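Local coordinates for protein ribonuclease H (Uncultured organism, PDB 4IBN) that probably cleaves the RNA strand of RNA-DNA hybrids endonucleolytically, leaving 5'-phosphomonoester ends, with magnesium as cofactor, at residues E77-I82 with V91-D96. Numbering follows the deposited sequence.
Sequences EAFRAI and VVFTTD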
# COMPACT_ATOMS: atom_id res chain seq x y z
N GLU A 77 2.77 -0.96 6.37
CA GLU A 77 1.63 -1.13 7.23
C GLU A 77 0.65 -2.16 6.70
O GLU A 77 0.07 -2.88 7.46
CB GLU A 77 0.92 0.18 7.51
CG GLU A 77 1.73 1.12 8.27
CD GLU A 77 2.17 0.62 9.62
OE1 GLU A 77 1.40 0.01 10.29
OE2 GLU A 77 3.31 0.87 10.00
N ALA A 78 0.46 -2.20 5.41
CA ALA A 78 -0.47 -3.14 4.83
C ALA A 78 -0.05 -4.57 5.03
O ALA A 78 -0.80 -5.37 5.44
CB ALA A 78 -0.59 -2.90 3.34
N PHE A 79 1.17 -4.85 4.68
CA PHE A 79 1.69 -6.17 4.80
C PHE A 79 1.92 -6.63 6.23
O PHE A 79 1.90 -7.80 6.51
CB PHE A 79 2.90 -6.36 3.90
CG PHE A 79 2.55 -6.49 2.47
CD1 PHE A 79 2.21 -7.69 1.95
CD2 PHE A 79 2.50 -5.42 1.66
CE1 PHE A 79 1.88 -7.78 0.69
CE2 PHE A 79 2.15 -5.52 0.40
CZ PHE A 79 1.83 -6.70 -0.09
N ARG A 80 2.24 -5.71 7.10
CA ARG A 80 2.33 -6.06 8.49
C ARG A 80 0.98 -6.47 9.09
O ARG A 80 0.88 -7.41 9.80
CB ARG A 80 2.95 -4.94 9.32
CG ARG A 80 4.45 -4.94 9.29
CD ARG A 80 5.06 -3.76 10.04
NE ARG A 80 6.47 -3.68 9.80
CZ ARG A 80 7.22 -2.67 10.17
NH1 ARG A 80 6.67 -1.67 10.78
NH2 ARG A 80 8.50 -2.68 9.90
N ALA A 81 -0.06 -5.74 8.76
CA ALA A 81 -1.35 -6.09 9.27
C ALA A 81 -1.82 -7.45 8.80
O ALA A 81 -2.28 -8.24 9.57
CB ALA A 81 -2.29 -5.11 8.90
N ILE A 82 -1.71 -7.72 7.53
CA ILE A 82 -2.15 -9.02 7.06
C ILE A 82 -1.25 -10.16 7.48
O ILE A 82 -1.66 -11.28 7.51
CB ILE A 82 -2.46 -9.08 5.58
CG1 ILE A 82 -1.20 -9.08 4.80
CG2 ILE A 82 -3.35 -7.94 5.18
CD1 ILE A 82 -1.42 -9.27 3.40
N VAL A 91 -1.80 -11.20 -2.76
CA VAL A 91 -2.24 -9.84 -2.71
C VAL A 91 -2.14 -9.19 -4.06
O VAL A 91 -1.16 -9.24 -4.66
CB VAL A 91 -1.39 -9.02 -1.72
CG1 VAL A 91 -1.84 -7.60 -1.63
CG2 VAL A 91 -1.36 -9.69 -0.37
N VAL A 92 -3.19 -8.51 -4.46
CA VAL A 92 -3.10 -7.61 -5.56
C VAL A 92 -3.01 -6.23 -4.95
O VAL A 92 -3.92 -5.85 -4.30
CB VAL A 92 -4.35 -7.67 -6.44
CG1 VAL A 92 -4.23 -6.70 -7.55
CG2 VAL A 92 -4.54 -9.03 -6.97
N PHE A 93 -1.89 -5.54 -5.15
CA PHE A 93 -1.66 -4.26 -4.51
C PHE A 93 -1.68 -3.19 -5.56
O PHE A 93 -0.88 -3.17 -6.39
CB PHE A 93 -0.30 -4.28 -3.78
CG PHE A 93 -0.03 -3.11 -2.85
CD1 PHE A 93 -0.09 -3.23 -1.51
CD2 PHE A 93 0.41 -1.92 -3.35
CE1 PHE A 93 0.18 -2.22 -0.70
CE2 PHE A 93 0.69 -0.92 -2.53
CZ PHE A 93 0.57 -1.07 -1.21
N THR A 94 -2.67 -2.32 -5.46
CA THR A 94 -2.84 -1.25 -6.39
C THR A 94 -2.62 0.11 -5.75
O THR A 94 -3.20 0.42 -4.81
CB THR A 94 -4.28 -1.27 -7.02
OG1 THR A 94 -4.52 -2.52 -7.63
CG2 THR A 94 -4.40 -0.20 -8.03
N THR A 95 -1.76 0.90 -6.36
CA THR A 95 -1.40 2.18 -5.82
C THR A 95 -1.20 3.20 -6.90
O THR A 95 -0.97 2.84 -7.99
CB THR A 95 -0.12 2.09 -5.02
OG1 THR A 95 0.23 3.38 -4.55
CG2 THR A 95 0.96 1.52 -5.82
N ASP A 96 -1.35 4.47 -6.55
CA ASP A 96 -0.99 5.59 -7.41
C ASP A 96 0.50 5.85 -7.48
O ASP A 96 0.94 6.63 -8.25
CB ASP A 96 -1.69 6.88 -6.97
CG ASP A 96 -1.19 7.39 -5.64
OD1 ASP A 96 -0.85 6.61 -4.77
OD2 ASP A 96 -1.18 8.58 -5.42
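Ala78, Phe79 and Ile82 meet Val91 and Phe93 where the helix 77-82 runs nearly antiparallel to the strand 91-95, their axes at 155° and 11.7 Å apart at the closest. Side chains alone span that distance, and all five are buried and apolar. Phe79 sits at the centre. Its CG is anti to the carbonyl carbon (chi1 -75°), which swings the ring off the helix so that its far end reaches both strand residues, Val91 on one flank and Phe93 on the other. CE2 lies 3.7 Å from CD1 of Phe93, while CE1 on the other flank meets CG2 of Val91 at 3.9 Å. The two phenyl planes are almost parallel, at 19°, but slid so far apart that they hardly overlap, with centroids 5.9 Å apart. Phe93 has its own CG anti to the backbone N, and this raises the ring toward the helix, where CB of Ala78 arrives at its edge, 4.2 Å from CE1. In the RNase H fold this is the packing of the helix 67-82 on the central mixed sheet, here against a strand hydrogen-bonded between 16-25 and 140-145. Val141 of the latter touches both phenylalanines, and Trp143 meets the Phe93 ring on a steep tilt. A leucine in place of Phe79 would probably lose the reach to touch Val91 and Phe93 together, leaving a gap between them under the helix. In the last turn of the helix, Ile82 extends CD1 to within 3.8 Å of CG2 of Val91, the same methyl that meets Phe79. The other Val91 methyl, CG1, approaches CZ of Phe79 at 4.1 Å.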